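Long-range contacts in sortase (PDB 2XWG), which probably acts as a class C sortase, a cysteine transpeptidase of fimbrial assembly whose active-site groove is covered by a lid loop: residues Asp76-Ser81 and Thr209-Thr214; Ile188-Pro193 and Asn219-Leu224. All coordinates share one frame; numbering follows the deposited sequence.

Contact 1 (Asp76-Ser81 and Thr209-Thr214); sequences DPWLES and TLITCT. With CA (calcium ion), chain F.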
loop_
_atom_site.group_PDB
_atom_site.type_symbol
_atom_site.label_atom_id
_atom_site.label_comp_id
_atom_site.label_asym_id
_atom_site.label_seq_id
_atom_site.Cartn_x
_atom_site.Cartn_y
_atom_site.Cartn_z
ATOM N N ASP A 76 1.769 2.700 -13.052
ATOM C CA ASP A 76 1.859 3.777 -12.057
ATOM C C ASP A 76 0.493 4.105 -11.414
ATOM O O ASP A 76 -0.536 4.161 -12.101
ATOM C CB ASP A 76 2.460 5.029 -12.695
ATOM C CG ASP A 76 2.654 6.177 -11.702
ATOM O OD1 ASP A 76 3.494 6.072 -10.767
ATOM O OD2 ASP A 76 1.992 7.214 -11.890
ATOM N N PRO A 77 0.480 4.318 -10.089
ATOM C CA PRO A 77 -0.772 4.659 -9.401
ATOM C C PRO A 77 -1.446 5.923 -9.942
ATOM O O PRO A 77 -2.662 6.031 -9.844
ATOM C CB PRO A 77 -0.327 4.865 -7.944
ATOM C CG PRO A 77 0.912 4.023 -7.811
ATOM C CD PRO A 77 1.604 4.159 -9.144
ATOM N N TRP A 78 -0.671 6.844 -10.511
ATOM C CA TRP A 78 -1.203 8.130 -10.956
ATOM C C TRP A 78 -1.494 8.217 -12.447
ATOM O O TRP A 78 -1.919 9.255 -12.940
ATOM C CB TRP A 78 -0.260 9.267 -10.547
ATOM C CG TRP A 78 -0.201 9.463 -9.055
ATOM C CD1 TRP A 78 -0.923 10.362 -8.312
ATOM C CD2 TRP A 78 0.600 8.727 -8.123
ATOM N NE1 TRP A 78 -0.603 10.234 -6.980
ATOM C CE2 TRP A 78 0.327 9.242 -6.838
ATOM C CE3 TRP A 78 1.525 7.697 -8.250
ATOM C CZ2 TRP A 78 0.947 8.760 -5.694
ATOM C CZ3 TRP A 78 2.146 7.219 -7.109
ATOM C CH2 TRP A 78 1.852 7.751 -5.848
ATOM N N LEU A 79 -1.262 7.131 -13.166
ATOM C CA LEU A 79 -1.615 7.081 -14.573
ATOM C C LEU A 79 -3.109 7.325 -14.684
ATOM O O LEU A 79 -3.567 8.347 -15.214
ATOM C CB LEU A 79 -1.306 5.699 -15.147
ATOM C CG LEU A 79 -1.512 5.630 -16.660
ATOM C CD1 LEU A 79 -0.347 6.364 -17.336
ATOM C CD2 LEU A 79 -1.625 4.203 -17.173
ATOM N N GLU A 80 -3.856 6.361 -14.164
ATOM C CA GLU A 80 -5.306 6.401 -14.170
ATOM C C GLU A 80 -5.857 7.146 -12.942
ATOM O O GLU A 80 -5.364 6.987 -11.823
ATOM C CB GLU A 80 -5.847 4.971 -14.228
ATOM C CG GLU A 80 -7.347 4.895 -14.414
ATOM C CD GLU A 80 -7.840 5.912 -15.438
ATOM O OE1 GLU A 80 -7.015 6.345 -16.295
ATOM O OE2 GLU A 80 -9.045 6.279 -15.379
ATOM N N SER A 81 -6.867 7.980 -13.146
ATOM C CA SER A 81 -7.432 8.715 -12.020
ATOM C C SER A 81 -8.793 8.164 -11.595
ATOM O O SER A 81 -9.290 8.503 -10.525
ATOM C CB SER A 81 -7.554 10.205 -12.346
ATOM O OG SER A 81 -8.682 10.449 -13.166
ATOM N N THR A 209 5.539 -1.704 0.302
ATOM C CA THR A 209 6.119 -0.475 -0.231
ATOM C C THR A 209 5.165 0.722 -0.136
ATOM O O THR A 209 4.021 0.665 -0.609
ATOM C CB THR A 209 6.528 -0.643 -1.697
ATOM O OG1 THR A 209 7.456 -1.727 -1.802
ATOM C CG2 THR A 209 7.192 0.625 -2.215
ATOM N N LEU A 210 5.650 1.797 0.481
ATOM C CA LEU A 210 4.976 3.079 0.478
ATOM C C LEU A 210 5.432 3.890 -0.737
ATOM O O LEU A 210 6.613 4.210 -0.873
ATOM C CB LEU A 210 5.334 3.825 1.756
ATOM C CG LEU A 210 5.239 2.971 3.026
ATOM C CD1 LEU A 210 5.666 3.758 4.239
ATOM C CD2 LEU A 210 3.826 2.436 3.236
ATOM N N ILE A 211 4.521 4.245 -1.631
ATOM C CA ILE A 211 4.951 5.020 -2.779
ATOM C C ILE A 211 4.303 6.389 -2.835
ATOM O O ILE A 211 3.117 6.513 -2.617
ATOM C CB ILE A 211 4.660 4.276 -4.076
ATOM C CG1 ILE A 211 5.130 5.091 -5.280
ATOM C CG2 ILE A 211 3.188 3.981 -4.194
ATOM C CD1 ILE A 211 5.052 4.323 -6.592
ATOM N N THR A 212 5.092 7.422 -3.123
ATOM C CA THR A 212 4.554 8.760 -3.325
ATOM C C THR A 212 5.197 9.421 -4.550
ATOM O O THR A 212 6.086 8.849 -5.189
ATOM C CB THR A 212 4.797 9.626 -2.103
ATOM O OG1 THR A 212 4.137 10.880 -2.271
ATOM C CG2 THR A 212 6.243 9.878 -1.948
ATOM N N CYS A 213 4.737 10.616 -4.900
ATOM C CA CYS A 213 5.349 11.359 -5.990
ATOM C C CYS A 213 6.479 12.217 -5.485
ATOM O O CYS A 213 6.502 12.598 -4.313
ATOM C CB CYS A 213 4.314 12.223 -6.667
ATOM S SG CYS A 213 3.193 11.202 -7.549
ATOM N N THR A 214 7.423 12.515 -6.370
ATOM C CA THR A 214 8.596 13.309 -6.011
ATOM C C THR A 214 9.250 13.867 -7.264
ATOM O O THR A 214 9.180 13.245 -8.331
ATOM C CB THR A 214 9.614 12.481 -5.218
ATOM O OG1 THR A 214 10.377 13.344 -4.363
ATOM C CG2 THR A 214 10.538 11.717 -6.153
HETATM CA CA CA F . -4.968 5.008 -10.101
HETATM O O HOH W 1 -3.479 3.711 -12.127
HETATM O O HOH W 2 -7.360 3.695 -10.912
#
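P77 and W78 bring the loop 76-81 down onto I211 and C213 of strand 206-214. Just ahead of them, D76 shapes the loop: its OD2 accepts a hydrogen bond from W78 N at 3.0 Å in an Asx turn, the N-H coming from above the carboxylate plane, while OD1 forms a salt bridge with R222 NE. P77, whose closed ring suits a tight turn, lays CG against I211 CG2 at 4.3 Å, and P77 O binds a calcium ion at 2.5 Å. Its CB also lies over one face of the W78 indole, offset toward the rim. On the opposite face sits the sulfur of C213, 3.6 Å from the centroid of the six-membered ring and 14° from its normal, a sulfur-aromatic contact that a large flat side chain is well suited to make. C213 SG stands anti to its own carbonyl carbon (chi1 -70°), which brings it over the ring. At the indole edge, W78 CH2 meets I211 O near the ring plane at 3.7 Å, and W78 CZ3 touches I211 CG1. W78 also meets H151, the predicted proton donor/acceptor, and C213 is the predicted acyl-thioester residue. Farther along, E80 O joins the calcium site at 2.6 Å, with T120 and two waters. An Asp-Pro-aromatic loop plugging the active-site groove in this way is the lid of pilin-assembling class C sortases.

Contact 2 (Ile188-Pro193 and Asn219-Leu224); sequences ITVVKP and NSHRLL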
loop_
_atom_site.group_PDB
_atom_site.type_symbol
_atom_site.label_atom_id
_atom_site.label_comp_id
_atom_site.label_asym_id
_atom_site.label_seq_id
_atom_site.Cartn_x
_atom_site.Cartn_y
_atom_site.Cartn_z
ATOM N N ILE A 188 15.236 2.263 -0.076
ATOM C CA ILE A 188 14.677 3.531 -0.519
ATOM C C ILE A 188 15.263 3.856 -1.876
ATOM O O ILE A 188 16.429 3.582 -2.137
ATOM C CB ILE A 188 14.972 4.639 0.489
ATOM C CG1 ILE A 188 14.589 4.147 1.894
ATOM C CG2 ILE A 188 14.247 5.913 0.100
ATOM C CD1 ILE A 188 14.537 5.224 2.945
ATOM N N THR A 189 14.449 4.440 -2.740
ATOM C CA THR A 189 14.736 4.424 -4.163
ATOM C C THR A 189 13.851 5.398 -4.919
ATOM O O THR A 189 12.635 5.351 -4.775
ATOM C CB THR A 189 14.437 3.030 -4.732
ATOM O OG1 THR A 189 15.455 2.115 -4.312
ATOM C CG2 THR A 189 14.398 3.081 -6.246
ATOM N N VAL A 190 14.449 6.279 -5.716
ATOM C CA VAL A 190 13.681 7.176 -6.571
ATOM C C VAL A 190 13.624 6.519 -7.925
ATOM O O VAL A 190 14.429 5.660 -8.204
ATOM C CB VAL A 190 14.312 8.559 -6.629
ATOM C CG1 VAL A 190 13.678 9.389 -7.715
ATOM C CG2 VAL A 190 14.139 9.234 -5.282
ATOM N N VAL A 191 12.661 6.871 -8.760
ATOM C CA VAL A 191 12.381 6.028 -9.909
ATOM C C VAL A 191 11.445 6.744 -10.860
ATOM O O VAL A 191 10.776 7.677 -10.471
ATOM C CB VAL A 191 11.806 4.668 -9.442
ATOM C CG1 VAL A 191 10.496 4.311 -10.158
ATOM C CG2 VAL A 191 12.843 3.580 -9.596
ATOM N N LYS A 192 11.432 6.343 -12.121
ATOM C CA LYS A 192 10.538 6.947 -13.095
ATOM C C LYS A 192 9.193 6.248 -13.020
ATOM O O LYS A 192 9.137 5.056 -12.720
ATOM C CB LYS A 192 11.105 6.789 -14.513
ATOM C CG LYS A 192 12.253 7.709 -14.854
ATOM C CD LYS A 192 12.748 7.434 -16.276
ATOM C CE LYS A 192 14.042 8.192 -16.578
ATOM N NZ LYS A 192 15.129 7.850 -15.596
ATOM N N PRO A 193 8.113 6.967 -13.349
ATOM C CA PRO A 193 6.736 6.475 -13.293
ATOM C C PRO A 193 6.523 5.112 -13.950
ATOM O O PRO A 193 5.723 4.281 -13.473
ATOM C CB PRO A 193 5.965 7.538 -14.067
ATOM C CG PRO A 193 6.738 8.772 -13.835
ATOM C CD PRO A 193 8.174 8.353 -13.837
ATOM N N ASN A 219 6.589 16.112 -9.220
ATOM C CA ASN A 219 6.093 14.781 -9.569
ATOM C C ASN A 219 6.664 14.219 -10.872
ATOM O O ASN A 219 5.941 13.629 -11.664
ATOM C CB ASN A 219 4.572 14.796 -9.708
ATOM C CG ASN A 219 3.853 15.044 -8.386
ATOM O OD1 ASN A 219 4.473 15.397 -7.383
ATOM N ND2 ASN A 219 2.524 14.850 -8.381
ATOM N N SER A 220 7.954 14.383 -11.096
ATOM C CA SER A 220 8.559 13.832 -12.294
ATOM C C SER A 220 8.927 12.386 -12.033
ATOM O O SER A 220 9.077 11.603 -12.966
ATOM C CB SER A 220 9.827 14.609 -12.660
ATOM O OG SER A 220 10.855 14.274 -11.744
ATOM N N HIS A 221 9.079 12.034 -10.760
ATOM C CA HIS A 221 9.434 10.662 -10.371
ATOM C C HIS A 221 8.507 10.049 -9.293
ATOM O O HIS A 221 7.422 10.559 -9.040
ATOM C CB HIS A 221 10.890 10.604 -9.912
ATOM C CG HIS A 221 11.877 10.921 -10.993
ATOM N ND1 HIS A 221 12.214 12.214 -11.337
ATOM C CD2 HIS A 221 12.606 10.115 -11.804
ATOM C CE1 HIS A 221 13.110 12.190 -12.311
ATOM N NE2 HIS A 221 13.361 10.929 -12.616
ATOM N N ARG A 222 8.949 8.943 -8.688
ATOM C CA ARG A 222 8.249 8.279 -7.594
ATOM C C ARG A 222 9.224 7.896 -6.510
ATOM O O ARG A 222 10.263 7.341 -6.799
ATOM C CB ARG A 222 7.606 6.989 -8.071
ATOM C CG ARG A 222 6.638 7.168 -9.187
ATOM C CD ARG A 222 5.632 8.227 -8.870
ATOM N NE ARG A 222 4.699 8.343 -9.983
ATOM C CZ ARG A 222 4.511 9.450 -10.689
ATOM N NH1 ARG A 222 5.202 10.549 -10.395
ATOM N NH2 ARG A 222 3.624 9.463 -11.680
ATOM N N LEU A 223 8.885 8.155 -5.254
ATOM C CA LEU A 223 9.729 7.707 -4.159
ATOM C C LEU A 223 9.162 6.406 -3.573
ATOM O O LEU A 223 7.991 6.347 -3.217
ATOM C CB LEU A 223 9.837 8.803 -3.110
ATOM C CG LEU A 223 10.320 8.330 -1.749
ATOM C CD1 LEU A 223 11.802 8.071 -1.836
ATOM C CD2 LEU A 223 10.027 9.382 -0.685
ATOM N N LEU A 224 9.980 5.355 -3.510
ATOM C CA LEU A 224 9.539 4.037 -3.057
ATOM C C LEU A 224 10.281 3.684 -1.811
ATOM O O LEU A 224 11.480 3.471 -1.859
ATOM C CB LEU A 224 9.833 2.937 -4.078
ATOM C CG LEU A 224 9.427 2.997 -5.559
ATOM C CD1 LEU A 224 9.086 1.614 -6.062
ATOM C CD2 LEU A 224 8.271 3.902 -5.841
#
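An antiparallel ladder of the sortase β-sheet joins strands 179-191 and 221-229 here, with T189 facing L224 as a hydrogen-bonded pair. L224 N donates a hydrogen bond to T189 O at 2.9 Å, and R222 N reaches V191 O at 2.8 Å. Between them, V190 CA approaches R222 O at 3.4 Å in a CA-H...O contact. On the face that carries V190 and L223, L223 CD1 is met by I188 CG2 at 3.8 Å, the two side chains pointing the same way; the β-branched side chains of I188, T189 and V190 suit the extended backbone. V190 crosses H221 at about a right angle, CG1 against CB, while the aliphatic part of K192 runs alongside the imidazole. S220 and H221 together face T214 as a classic β-bulge at the start of strand 221-229. Past the ladder, P193 CG packs over one face of the R222 guanidinium, 3.8 Å from NH2. The R222 chain bends at chi2 (-51°), bringing NH1 back to H221 O at 2.6 Å, above that carbonyl's plane; NE has D76 as its partner. Arginine suits this place because its flat head can accept a proline on a face while its N-H groups bond around the edge. With H221 O on NH1, D76 on NE and P193 over a face, the guanidinium probably has little freedom to rotate and is held next to the predicted nucleophile C213.

Contact 1 rests on strand 206-214 and contact 2 on its neighbour in the sheet, 221-229, and their centres lie about 9 Å apart. Contact 1 is the more buried: a loop from outside the sheet sits on it through ring, sulfur and aliphatic contacts. Contact 2 is only partly buried and lies within the sheet, so backbone hydrogen bonds define it, with K192 and V190 at the exposed side. One meeting point is polar, the salt bridge between D76 and R222 tying the lid to the strand. I211 and L224 also pack against each other, an apolar join between the two strands.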